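Local coordinates for protein dinoflagellate luciferase (Lingulodinium polyedrum, PDB 1VPR) that catalyses, through this third of its three homologous luciferase domains, the oxidation of an open tetrapyrrole luciferin by oxygen, emitting blue light, at residues 83-88 with 164-169; 148-153 with 259-264; 230-235 with 250-255. All coordinates share one frame; numbering follows the deposited sequence.

Contact 1. Residues 83-88 with 164-169; sequences DPYGSE and RWITVS
Y85 and T167 are joined by a single water that stands in for a direct polar bond between turn and strand. It accepts from Y85 OH over a short 2.5 Å (Y85 OH to the water O) and donates to T167 O. Both the water and T167 O lie in the plane of the phenol ring, at its edge, where Y85 CE2 comes within 3.6 Å of T167 O. With CG anti to the carbonyl carbon (chi1 -57°), the Y85 side chain brings CE2 and OH of its ring against I166, roughly perpendicular to that side chain. Its hydroxyl end meets one branch of the isoleucine, I166 CG2, 3.5 Å from Y85 OH. P84 CB touches the same methyl, 4.0 Å from I166 CG2, so two successive residues of the turn share one contact point. Beyond it, V168 CG1 rests 3.5 Å from P84 O. The type I turn from D83 to G86 presents P84 and Y85 together, and is closed by the bond from G86 N to D83 O. G86 is also the N-cap of helix 87-100, where V168 packs against V89 and T93. V168 and S169 lie opposite the single residue F302 of strand 297-307, a classic beta bulge. Strand 163-169 runs between strands 297-307 and 206-212, and I166 touches Y206 of the latter.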
ATOM      1  N   ASP A  83     -18.758   3.501  15.157  1.00 19.72           N
ATOM      2  CA  ASP A  83     -18.102   4.757  15.507  1.00 19.32           C
ATOM      3  C   ASP A  83     -16.577   4.615  15.531  1.00 20.01           C
ATOM      4  O   ASP A  83     -15.949   4.760  16.588  1.00 19.77           O
ATOM      5  CB  ASP A  83     -18.601   5.194  16.885  1.00 20.53           C
ATOM      6  CG  ASP A  83     -18.254   6.630  17.206  1.00 22.46           C
ATOM      7  OD1 ASP A  83     -18.368   6.984  18.392  1.00 28.68           O
ATOM      8  OD2 ASP A  83     -17.871   7.394  16.291  1.00 23.29           O
ATOM      9  N   PRO A  84     -15.957   4.337  14.374  1.00 18.30           N
ATOM     10  CA  PRO A  84     -14.491   4.183  14.329  1.00 19.88           C
ATOM     11  C   PRO A  84     -13.683   5.402  14.791  1.00 19.34           C
ATOM     12  O   PRO A  84     -12.569   5.259  15.302  1.00 18.06           O
ATOM     13  CB  PRO A  84     -14.217   3.830  12.852  1.00 19.75           C
ATOM     14  CG  PRO A  84     -15.386   4.476  12.110  1.00 19.52           C
ATOM     15  CD  PRO A  84     -16.550   4.156  13.033  1.00 20.71           C
ATOM     16  N   TYR A  85     -14.245   6.594  14.626  1.00 18.22           N
ATOM     17  CA  TYR A  85     -13.534   7.802  15.035  1.00 21.48           C
ATOM     18  C   TYR A  85     -13.935   8.300  16.413  1.00 22.34           C
ATOM     19  O   TYR A  85     -13.517   9.386  16.824  1.00 24.02           O
ATOM     20  CB  TYR A  85     -13.768   8.902  13.995  1.00 21.44           C
ATOM     21  CG  TYR A  85     -13.337   8.500  12.595  1.00 20.72           C
ATOM     22  CD1 TYR A  85     -14.088   8.869  11.485  1.00 19.91           C
ATOM     23  CD2 TYR A  85     -12.160   7.787  12.389  1.00 20.19           C
ATOM     24  CE1 TYR A  85     -13.675   8.542  10.181  1.00 23.51           C
ATOM     25  CE2 TYR A  85     -11.732   7.452  11.093  1.00 19.85           C
ATOM     26  CZ  TYR A  85     -12.498   7.835  10.002  1.00 21.73           C
ATOM     27  OH  TYR A  85     -12.088   7.511   8.738  1.00 23.14           O
ATOM     28  N   GLY A  86     -14.723   7.500  17.130  1.00 23.56           N
ATOM     29  CA  GLY A  86     -15.175   7.862  18.467  1.00 23.11           C
ATOM     30  C   GLY A  86     -14.111   7.794  19.552  1.00 25.75           C
ATOM     31  O   GLY A  86     -13.049   7.194  19.364  1.00 25.61           O
ATOM     32  N   SER A  87     -14.412   8.388  20.705  1.00 26.09           N
ATOM     33  CA  SER A  87     -13.460   8.433  21.810  1.00 27.12           C
ATOM     34  C   SER A  87     -13.051   7.066  22.327  1.00 26.02           C
ATOM     35  O   SER A  87     -11.917   6.874  22.757  1.00 23.64           O
ATOM     36  CB  SER A  87     -14.023   9.289  22.956  1.00 29.21           C
ATOM     37  OG  SER A  87     -15.317   8.854  23.343  1.00 33.60           O
ATOM     38  N   GLU A  88     -13.968   6.109  22.271  1.00 26.30           N
ATOM     39  CA  GLU A  88     -13.680   4.764  22.747  1.00 26.82           C
ATOM     40  C   GLU A  88     -12.557   4.122  21.948  1.00 25.01           C
ATOM     41  O   GLU A  88     -11.586   3.635  22.511  1.00 24.49           O
ATOM     42  CB  GLU A  88     -14.920   3.896  22.621  1.00 32.32           C
ATOM     43  CG  GLU A  88     -15.289   3.167  23.884  1.00 39.52           C
ATOM     44  CD  GLU A  88     -16.118   4.023  24.823  1.00 43.33           C
ATOM     45  OE1 GLU A  88     -15.524   4.740  25.673  1.00 43.65           O
ATOM     46  OE2 GLU A  88     -17.372   3.975  24.693  1.00 45.27           O
ATOM     47  N   ARG A 164     -13.774  -4.548   5.476  1.00 12.31           N
ATOM     48  CA  ARG A 164     -13.411  -3.152   5.328  1.00 11.55           C
ATOM     49  C   ARG A 164     -12.793  -2.683   6.642  1.00 12.25           C
ATOM     50  O   ARG A 164     -13.343  -2.917   7.744  1.00 11.20           O
ATOM     51  CB  ARG A 164     -14.638  -2.303   4.944  1.00  9.50           C
ATOM     52  CG  ARG A 164     -14.277  -0.855   4.634  1.00 12.12           C
ATOM     53  CD  ARG A 164     -15.412  -0.177   3.874  1.00 13.54           C
ATOM     54  NE  ARG A 164     -16.625  -0.152   4.689  1.00 14.58           N
ATOM     55  CZ  ARG A 164     -16.892   0.782   5.603  1.00 16.37           C
ATOM     56  NH1 ARG A 164     -16.048   1.784   5.819  1.00 13.94           N
ATOM     57  NH2 ARG A 164     -17.986   0.683   6.336  1.00 17.76           N
ATOM     58  N   TRP A 165     -11.626  -2.053   6.516  1.00 11.58           N
ATOM     59  CA  TRP A 165     -10.837  -1.581   7.658  1.00 13.42           C
ATOM     60  C   TRP A 165     -10.693  -0.086   7.581  1.00 12.08           C
ATOM     61  O   TRP A 165     -10.428   0.450   6.513  1.00 13.52           O
ATOM     62  CB  TRP A 165      -9.440  -2.210   7.607  1.00 14.15           C
ATOM     63  CG  TRP A 165      -9.474  -3.713   7.599  1.00 12.88           C
ATOM     64  CD1 TRP A 165      -9.729  -4.532   6.524  1.00 16.33           C
ATOM     65  CD2 TRP A 165      -9.289  -4.573   8.722  1.00 12.88           C
ATOM     66  NE1 TRP A 165      -9.709  -5.857   6.922  1.00 13.52           N
ATOM     67  CE2 TRP A 165      -9.444  -5.904   8.266  1.00 13.22           C
ATOM     68  CE3 TRP A 165      -9.004  -4.351  10.076  1.00 11.57           C
ATOM     69  CZ2 TRP A 165      -9.330  -7.013   9.121  1.00 13.57           C
ATOM     70  CZ3 TRP A 165      -8.886  -5.466  10.933  1.00 12.63           C
ATOM     71  CH2 TRP A 165      -9.051  -6.773  10.448  1.00 14.52           C
ATOM     72  N   ILE A 166     -10.870   0.593   8.703  1.00 14.35           N
ATOM     73  CA  ILE A 166     -10.759   2.044   8.722  1.00 14.42           C
ATOM     74  C   ILE A 166      -9.557   2.482   9.559  1.00 14.33           C
ATOM     75  O   ILE A 166      -9.401   2.097  10.721  1.00 13.33           O
ATOM     76  CB  ILE A 166     -12.054   2.688   9.294  1.00 13.02           C
ATOM     77  CG1 ILE A 166     -13.208   2.503   8.312  1.00 13.93           C
ATOM     78  CG2 ILE A 166     -11.826   4.169   9.606  1.00 14.28           C
ATOM     79  CD1 ILE A 166     -12.951   3.119   6.925  1.00 17.58           C
ATOM     80  N   THR A 167      -8.710   3.304   8.955  1.00 14.94           N
ATOM     81  CA  THR A 167      -7.517   3.815   9.614  1.00 14.74           C
ATOM     82  C   THR A 167      -7.838   4.672  10.831  1.00 14.98           C
ATOM     83  O   THR A 167      -8.619   5.647  10.737  1.00 14.10           O
ATOM     84  CB  THR A 167      -6.703   4.665   8.643  1.00 15.78           C
ATOM     85  OG1 THR A 167      -6.444   3.902   7.457  1.00 16.71           O
ATOM     86  CG2 THR A 167      -5.394   5.110   9.294  1.00 13.02           C
ATOM     87  N   VAL A 168      -7.214   4.341  11.962  1.00 11.44           N
ATOM     88  CA  VAL A 168      -7.447   5.108  13.173  1.00 13.39           C
ATOM     89  C   VAL A 168      -6.156   5.721  13.706  1.00 14.42           C
ATOM     90  O   VAL A 168      -6.162   6.500  14.657  1.00 16.11           O
ATOM     91  CB  VAL A 168      -8.186   4.260  14.274  1.00 13.88           C
ATOM     92  CG1 VAL A 168      -9.622   3.985  13.824  1.00 13.25           C
ATOM     93  CG2 VAL A 168      -7.445   2.927  14.546  1.00 17.53           C
ATOM     94  N   SER A 169      -5.040   5.400  13.077  1.00 16.40           N
ATOM     95  CA  SER A 169      -3.779   5.996  13.497  1.00 18.04           C
ATOM     96  C   SER A 169      -2.745   5.842  12.412  1.00 18.47           C
ATOM     97  O   SER A 169      -2.643   4.787  11.780  1.00 18.63           O
ATOM     98  CB  SER A 169      -3.248   5.360  14.780  1.00 17.66           C
ATOM     99  OG  SER A 169      -1.990   5.940  15.095  1.00 22.11           O
TER
HETATM  100  O   HOH W   1      -9.788   6.651   8.305  1.00 19.53           O

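Contact 2. Residues 148-153 with 259-264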
ATOM      1  N   GLY A 148      15.487 -13.669   6.436  1.00 19.75           N
ATOM      2  CA  GLY A 148      14.498 -13.767   7.507  1.00 18.78           C
ATOM      3  C   GLY A 148      13.048 -13.779   7.045  1.00 20.02           C
ATOM      4  O   GLY A 148      12.135 -13.898   7.862  1.00 18.17           O
ATOM      5  N   LEU A 149      12.812 -13.646   5.744  1.00 19.40           N
ATOM      6  CA  LEU A 149      11.433 -13.686   5.270  1.00 19.60           C
ATOM      7  C   LEU A 149      10.961 -15.134   5.286  1.00 20.45           C
ATOM      8  O   LEU A 149      11.628 -16.012   4.748  1.00 20.35           O
ATOM      9  CB  LEU A 149      11.324 -13.134   3.839  1.00 16.77           C
ATOM     10  CG  LEU A 149       9.904 -13.097   3.257  1.00 17.03           C
ATOM     11  CD1 LEU A 149       9.086 -12.033   3.976  1.00 15.88           C
ATOM     12  CD2 LEU A 149       9.966 -12.804   1.754  1.00 16.48           C
ATOM     13  N   PRO A 150       9.808 -15.408   5.915  1.00 20.39           N
ATOM     14  CA  PRO A 150       9.341 -16.793   5.926  1.00 21.02           C
ATOM     15  C   PRO A 150       8.989 -17.242   4.521  1.00 22.13           C
ATOM     16  O   PRO A 150       8.635 -16.421   3.674  1.00 20.18           O
ATOM     17  CB  PRO A 150       8.118 -16.744   6.838  1.00 22.05           C
ATOM     18  CG  PRO A 150       7.628 -15.302   6.686  1.00 23.30           C
ATOM     19  CD  PRO A 150       8.926 -14.536   6.709  1.00 20.40           C
ATOM     20  N   GLU A 151       9.103 -18.544   4.268  1.00 22.74           N
ATOM     21  CA  GLU A 151       8.778 -19.101   2.963  1.00 24.60           C
ATOM     22  C   GLU A 151       7.275 -19.272   2.905  1.00 24.75           C
ATOM     23  O   GLU A 151       6.608 -19.328   3.946  1.00 24.64           O
ATOM     24  CB  GLU A 151       9.495 -20.437   2.754  1.00 23.44           C
ATOM     25  CG  GLU A 151      11.003 -20.246   2.722  1.00 28.15           C
ATOM     26  CD  GLU A 151      11.778 -21.537   2.521  1.00 27.21           C
ATOM     27  OE1 GLU A 151      11.198 -22.620   2.719  1.00 28.96           O
ATOM     28  OE2 GLU A 151      12.973 -21.456   2.172  1.00 27.13           O
ATOM     29  N   PRO A 152       6.714 -19.342   1.694  1.00 24.78           N
ATOM     30  CA  PRO A 152       5.259 -19.497   1.586  1.00 25.31           C
ATOM     31  C   PRO A 152       4.812 -20.958   1.691  1.00 25.50           C
ATOM     32  O   PRO A 152       5.636 -21.869   1.673  1.00 26.50           O
ATOM     33  CB  PRO A 152       4.963 -18.897   0.219  1.00 25.27           C
ATOM     34  CG  PRO A 152       6.169 -19.343  -0.587  1.00 25.54           C
ATOM     35  CD  PRO A 152       7.335 -19.141   0.371  1.00 24.15           C
ATOM     36  N   GLY A 153       3.509 -21.168   1.799  1.00 23.90           N
ATOM     37  CA  GLY A 153       2.977 -22.515   1.884  1.00 23.27           C
ATOM     38  C   GLY A 153       1.741 -22.547   2.756  1.00 22.36           C
ATOM     39  O   GLY A 153       0.774 -23.227   2.441  1.00 21.84           O
ATOM     40  N   ARG A 259      -1.321 -13.013  10.535  1.00 15.75           N
ATOM     41  CA  ARG A 259      -0.276 -12.056  10.229  1.00 13.17           C
ATOM     42  C   ARG A 259       0.311 -12.202   8.839  1.00 13.65           C
ATOM     43  O   ARG A 259       0.539 -13.304   8.362  1.00 12.54           O
ATOM     44  CB  ARG A 259       0.882 -12.159  11.267  1.00 15.61           C
ATOM     45  CG  ARG A 259       1.999 -11.166  10.969  1.00 15.81           C
ATOM     46  CD  ARG A 259       3.023 -11.018  12.097  1.00 20.07           C
ATOM     47  NE  ARG A 259       3.681 -12.281  12.397  1.00 17.64           N
ATOM     48  CZ  ARG A 259       4.863 -12.365  12.995  1.00 20.61           C
ATOM     49  NH1 ARG A 259       5.507 -11.255  13.341  1.00 16.46           N
ATOM     50  NH2 ARG A 259       5.385 -13.553  13.265  1.00 19.58           N
ATOM     51  N   LYS A 260       0.549 -11.080   8.180  1.00 13.28           N
ATOM     52  CA  LYS A 260       1.204 -11.103   6.877  1.00 14.84           C
ATOM     53  C   LYS A 260       2.570 -10.477   7.093  1.00 12.98           C
ATOM     54  O   LYS A 260       2.718  -9.541   7.897  1.00 14.54           O
ATOM     55  CB  LYS A 260       0.477 -10.240   5.838  1.00 13.20           C
ATOM     56  CG  LYS A 260      -0.908 -10.700   5.455  1.00 12.66           C
ATOM     57  CD  LYS A 260      -1.354  -9.864   4.245  1.00 11.58           C
ATOM     58  CE  LYS A 260      -1.404  -8.356   4.594  1.00 12.38           C
ATOM     59  NZ  LYS A 260      -1.878  -7.573   3.433  1.00 14.45           N
ATOM     60  N   ILE A 261       3.567 -10.985   6.391  1.00 13.84           N
ATOM     61  CA  ILE A 261       4.932 -10.446   6.479  1.00 13.86           C
ATOM     62  C   ILE A 261       5.420 -10.231   5.053  1.00 12.40           C
ATOM     63  O   ILE A 261       5.297 -11.109   4.195  1.00 12.76           O
ATOM     64  CB  ILE A 261       5.894 -11.412   7.208  1.00 16.68           C
ATOM     65  CG1 ILE A 261       5.404 -11.639   8.636  1.00 17.46           C
ATOM     66  CG2 ILE A 261       7.313 -10.806   7.237  1.00 18.01           C
ATOM     67  CD1 ILE A 261       6.224 -12.657   9.412  1.00 23.23           C
ATOM     68  N   GLY A 262       5.984  -9.064   4.787  1.00 10.20           N
ATOM     69  CA  GLY A 262       6.425  -8.792   3.425  1.00 12.10           C
ATOM     70  C   GLY A 262       7.486  -7.727   3.344  1.00 10.78           C
ATOM     71  O   GLY A 262       8.087  -7.333   4.350  1.00 13.10           O
ATOM     72  N   PHE A 263       7.730  -7.248   2.145  1.00 12.52           N
ATOM     73  CA  PHE A 263       8.737  -6.217   1.962  1.00 12.96           C
ATOM     74  C   PHE A 263       8.424  -5.547   0.647  1.00 14.35           C
ATOM     75  O   PHE A 263       7.731  -6.134  -0.197  1.00 13.24           O
ATOM     76  CB  PHE A 263      10.132  -6.841   1.870  1.00 13.07           C
ATOM     77  CG  PHE A 263      10.296  -7.745   0.703  1.00 14.10           C
ATOM     78  CD1 PHE A 263       9.845  -9.072   0.760  1.00 12.82           C
ATOM     79  CD2 PHE A 263      10.864  -7.274  -0.479  1.00 13.94           C
ATOM     80  CE1 PHE A 263       9.962  -9.903  -0.343  1.00 12.42           C
ATOM     81  CE2 PHE A 263      10.980  -8.107  -1.595  1.00 13.50           C
ATOM     82  CZ  PHE A 263      10.538  -9.406  -1.529  1.00 12.67           C
ATOM     83  N   PHE A 264       8.934  -4.329   0.468  1.00 14.23           N
ATOM     84  CA  PHE A 264       8.733  -3.590  -0.770  1.00 14.53           C
ATOM     85  C   PHE A 264      10.025  -2.890  -1.120  1.00 14.89           C
ATOM     86  O   PHE A 264      10.566  -2.171  -0.299  1.00 13.69           O
ATOM     87  CB  PHE A 264       7.635  -2.525  -0.639  1.00 13.39           C
ATOM     88  CG  PHE A 264       6.263  -3.090  -0.501  1.00 15.74           C
ATOM     89  CD1 PHE A 264       5.787  -3.492   0.732  1.00 16.16           C
ATOM     90  CD2 PHE A 264       5.482  -3.317  -1.629  1.00 15.81           C
ATOM     91  CE1 PHE A 264       4.556  -4.127   0.847  1.00 16.97           C
ATOM     92  CE2 PHE A 264       4.252  -3.944  -1.523  1.00 15.90           C
ATOM     93  CZ  PHE A 264       3.788  -4.356  -0.286  1.00 17.25           C
TER
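L149 is the first residue of the loop 148-153 to meet the strand, packing against I261 and F263. Its CG stands anti to the backbone N (chi1 -178°), which carries the forked end onto the strand between these two side chains. One branch, L149 CD1, lies 3.9 Å from I261 CG2, the leucine and isoleucine running antiparallel to each other, and the same L149 CD1 is 4.2 Å from G262 CA. The other branch, L149 CD2, approaches the F263 ring obliquely, 3.6 Å from F263 CE1. P150 follows with its ring: P150 CG meets the far end of I261, CD1, at 4.0 Å. I261 CD1 is itself laid over one face of the R259 guanidinium, so this methyl touches both the proline and the arginine plane. The side chains meet across the contact through apolar atoms, while P150 O is hydrogen-bonded to Y339 OH. F108 of helix 107-111 touches both L149 and I261. Strand 259-266 runs between strands 247-253 and 271-282, with L149 also reaching V253 and F263 packing on V251 and C272, so the loop lies across one face of the sheet.

Contact 3. Residues 230-235 with 250-255; sequences RTWKSG and GVWVLP
S234 OG and W252 O receive the two direct hydrogen bonds between these segments of the calycin barrel, joining the chain just past strand 229-233 to the end of strand 247-253. L254 N donates to S234 OG at 2.9 Å in a nearly straight bond (165° at the hydrogen). The serine hydroxyl is placed there by a chi1 of -178°, which turns OG away from the backbone N. The second bond runs from G235 N to W252 O. S234 CA adds a CA-H...O contact of 3.2 Å to the same W252 O. A water between W252 N and K233 O adds a further polar link. Another water accepts from both W232 NE1 and W252 NE1, and so bridges the two indole N-H groups. The ring planes meet obliquely at 42°. W252 CB sits over the W232 six-membered ring in a CH-pi contact. F238 stacks with W232, and K260 makes a cation-pi contact with W252. L254 lies roughly perpendicular to W232, and V251 CG1 touches G235 C. Over one W232 face, offset toward the rim, W252 CD1 comes within 3.3 Å of W232 CE2.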
ATOM      1  N   ARG A 230      -5.484  -4.160  -6.375  1.00 17.25           N
ATOM      2  CA  ARG A 230      -4.424  -5.095  -6.762  1.00 16.08           C
ATOM      3  C   ARG A 230      -4.742  -6.463  -6.166  1.00 16.02           C
ATOM      4  O   ARG A 230      -5.393  -6.575  -5.124  1.00 14.05           O
ATOM      5  CB  ARG A 230      -3.025  -4.642  -6.277  1.00 15.98           C
ATOM      6  CG  ARG A 230      -2.710  -4.907  -4.793  1.00 14.92           C
ATOM      7  CD  ARG A 230      -3.240  -3.815  -3.891  1.00 14.71           C
ATOM      8  NE  ARG A 230      -2.634  -2.524  -4.237  1.00 17.39           N
ATOM      9  CZ  ARG A 230      -3.333  -1.430  -4.553  1.00 18.23           C
ATOM     10  NH1 ARG A 230      -4.655  -1.474  -4.569  1.00 16.86           N
ATOM     11  NH2 ARG A 230      -2.716  -0.288  -4.844  1.00 15.91           N
ATOM     12  N   THR A 231      -4.322  -7.503  -6.866  1.00 15.66           N
ATOM     13  CA  THR A 231      -4.519  -8.874  -6.397  1.00 17.03           C
ATOM     14  C   THR A 231      -3.132  -9.512  -6.363  1.00 15.97           C
ATOM     15  O   THR A 231      -2.338  -9.343  -7.295  1.00 16.13           O
ATOM     16  CB  THR A 231      -5.405  -9.696  -7.368  1.00 17.79           C
ATOM     17  OG1 THR A 231      -6.738  -9.166  -7.374  1.00 20.52           O
ATOM     18  CG2 THR A 231      -5.481 -11.143  -6.929  1.00 17.51           C
ATOM     19  N   TRP A 232      -2.837 -10.248  -5.299  1.00 14.13           N
ATOM     20  CA  TRP A 232      -1.541 -10.897  -5.203  1.00 15.08           C
ATOM     21  C   TRP A 232      -1.657 -12.237  -4.492  1.00 15.34           C
ATOM     22  O   TRP A 232      -2.711 -12.581  -3.961  1.00 14.10           O
ATOM     23  CB  TRP A 232      -0.524  -9.980  -4.476  1.00 14.10           C
ATOM     24  CG  TRP A 232      -1.036  -9.252  -3.272  1.00 13.48           C
ATOM     25  CD1 TRP A 232      -1.329  -7.908  -3.184  1.00 15.40           C
ATOM     26  CD2 TRP A 232      -1.370  -9.812  -1.988  1.00 15.19           C
ATOM     27  NE1 TRP A 232      -1.829  -7.606  -1.942  1.00 15.75           N
ATOM     28  CE2 TRP A 232      -1.870  -8.752  -1.187  1.00 15.91           C
ATOM     29  CE3 TRP A 232      -1.300 -11.101  -1.439  1.00 14.99           C
ATOM     30  CZ2 TRP A 232      -2.302  -8.943   0.132  1.00 18.74           C
ATOM     31  CZ3 TRP A 232      -1.734 -11.293  -0.119  1.00 14.83           C
ATOM     32  CH2 TRP A 232      -2.229 -10.220   0.646  1.00 16.74           C
ATOM     33  N   LYS A 233      -0.578 -13.011  -4.503  1.00 14.77           N
ATOM     34  CA  LYS A 233      -0.588 -14.302  -3.826  1.00 14.33           C
ATOM     35  C   LYS A 233       0.656 -14.405  -2.936  1.00 13.08           C
ATOM     36  O   LYS A 233       1.748 -13.933  -3.302  1.00 12.45           O
ATOM     37  CB  LYS A 233      -0.618 -15.458  -4.844  1.00 13.26           C
ATOM     38  CG  LYS A 233      -0.550 -16.863  -4.192  1.00 14.41           C
ATOM     39  CD  LYS A 233      -0.680 -17.989  -5.243  1.00 14.94           C
ATOM     40  CE  LYS A 233      -0.617 -19.353  -4.565  1.00 13.80           C
ATOM     41  NZ  LYS A 233      -1.164 -20.433  -5.427  1.00 13.67           N
ATOM     42  N   SER A 234       0.471 -15.006  -1.766  1.00 13.98           N
ATOM     43  CA  SER A 234       1.553 -15.209  -0.805  1.00 13.28           C
ATOM     44  C   SER A 234       2.819 -15.673  -1.527  1.00 12.91           C
ATOM     45  O   SER A 234       2.788 -16.643  -2.272  1.00 15.34           O
ATOM     46  CB  SER A 234       1.114 -16.268   0.209  1.00 15.72           C
ATOM     47  OG  SER A 234       2.093 -16.499   1.198  1.00 16.19           O
ATOM     48  N   GLY A 235       3.921 -14.956  -1.325  1.00 14.31           N
ATOM     49  CA  GLY A 235       5.202 -15.330  -1.918  1.00 15.60           C
ATOM     50  C   GLY A 235       5.465 -14.869  -3.347  1.00 18.09           C
ATOM     51  O   GLY A 235       6.548 -15.156  -3.899  1.00 15.43           O
ATOM     52  N   GLY A 250       7.087  -5.449  -4.637  1.00 15.46           N
ATOM     53  CA  GLY A 250       7.060  -6.068  -3.325  1.00 13.84           C
ATOM     54  C   GLY A 250       6.349  -7.391  -3.295  1.00 12.97           C
ATOM     55  O   GLY A 250       5.825  -7.835  -4.310  1.00 10.90           O
ATOM     56  N   VAL A 251       6.304  -7.992  -2.111  1.00 12.77           N
ATOM     57  CA  VAL A 251       5.710  -9.293  -1.903  1.00 11.32           C
ATOM     58  C   VAL A 251       5.083  -9.373  -0.529  1.00 14.31           C
ATOM     59  O   VAL A 251       5.627  -8.809   0.414  1.00 13.24           O
ATOM     60  CB  VAL A 251       6.817 -10.419  -1.932  1.00 14.00           C
ATOM     61  CG1 VAL A 251       6.227 -11.729  -1.442  1.00 12.25           C
ATOM     62  CG2 VAL A 251       7.395 -10.590  -3.338  1.00 10.44           C
ATOM     63  N   TRP A 252       3.945 -10.062  -0.411  1.00 11.03           N
ATOM     64  CA  TRP A 252       3.330 -10.304   0.886  1.00 12.53           C
ATOM     65  C   TRP A 252       3.385 -11.818   1.026  1.00 14.22           C
ATOM     66  O   TRP A 252       3.137 -12.557   0.053  1.00 14.66           O
ATOM     67  CB  TRP A 252       1.828  -9.948   0.951  1.00 13.37           C
ATOM     68  CG  TRP A 252       1.515  -8.525   1.186  1.00 13.07           C
ATOM     69  CD1 TRP A 252       0.872  -7.686   0.335  1.00 14.98           C
ATOM     70  CD2 TRP A 252       1.785  -7.770   2.369  1.00 13.02           C
ATOM     71  NE1 TRP A 252       0.718  -6.455   0.908  1.00 14.89           N
ATOM     72  CE2 TRP A 252       1.269  -6.479   2.162  1.00 13.40           C
ATOM     73  CE3 TRP A 252       2.421  -8.065   3.584  1.00 14.24           C
ATOM     74  CZ2 TRP A 252       1.353  -5.470   3.128  1.00 13.89           C
ATOM     75  CZ3 TRP A 252       2.510  -7.071   4.542  1.00 14.81           C
ATOM     76  CH2 TRP A 252       1.977  -5.783   4.308  1.00 13.77           C
ATOM     77  N   VAL A 253       3.724 -12.281   2.215  1.00 15.09           N
ATOM     78  CA  VAL A 253       3.726 -13.712   2.501  1.00 15.49           C
ATOM     79  C   VAL A 253       2.691 -13.853   3.625  1.00 13.51           C
ATOM     80  O   VAL A 253       2.585 -12.984   4.491  1.00 13.93           O
ATOM     81  CB  VAL A 253       5.103 -14.209   3.008  1.00 14.16           C
ATOM     82  CG1 VAL A 253       5.043 -15.757   3.233  1.00 16.49           C
ATOM     83  CG2 VAL A 253       6.202 -13.856   1.951  1.00 14.21           C
ATOM     84  N   LEU A 254       1.925 -14.931   3.601  1.00 14.11           N
ATOM     85  CA  LEU A 254       0.896 -15.178   4.617  1.00 14.65           C
ATOM     86  C   LEU A 254       1.300 -16.511   5.278  1.00 15.53           C
ATOM     87  O   LEU A 254       0.715 -17.555   5.028  1.00 15.55           O
ATOM     88  CB  LEU A 254      -0.480 -15.294   3.933  1.00 15.53           C
ATOM     89  CG  LEU A 254      -1.256 -14.021   3.528  1.00 18.48           C
ATOM     90  CD1 LEU A 254      -0.351 -12.989   2.877  1.00 15.99           C
ATOM     91  CD2 LEU A 254      -2.373 -14.415   2.578  1.00 14.95           C
ATOM     92  N   PRO A 255       2.292 -16.464   6.176  1.00 16.09           N
ATOM     93  CA  PRO A 255       2.821 -17.635   6.878  1.00 17.51           C
ATOM     94  C   PRO A 255       2.052 -18.085   8.101  1.00 18.67           C
ATOM     95  O   PRO A 255       2.321 -19.168   8.637  1.00 17.97           O
ATOM     96  CB  PRO A 255       4.205 -17.153   7.269  1.00 16.76           C
ATOM     97  CG  PRO A 255       3.849 -15.741   7.776  1.00 14.86           C
ATOM     98  CD  PRO A 255       2.941 -15.234   6.673  1.00 15.75           C
TER
HETATM   99  O   HOH W   2      -1.694  -4.810  -0.306  1.00  1.13           O
HETATM  100  O   HOH W   3       2.365 -11.174  -2.632  1.00 11.16           O

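In the fold
All three contacts belong to the luciferase catalytic domain and reach the same ten-stranded antiparallel sheet, which rolls up as a lipocalin-like and fatty-acid-binding-protein-like barrel. Contacts 2 and 3 are neighbours, their centres about 8 Å apart. Strands 247-253 and 259-266 are joined by backbone bonds such as V253 N to I261 O, and contact 3 is nested inside the loop closed by contact 2. Contact 1 lies far off, centred about 27 and 26 Å from contacts 2 and 3, on strand 163-169. Along the chain it interlocks with contact 2 and precedes contact 3. Contacts 2 and 3 thus serve one region of the sheet, contact 1 a distant one.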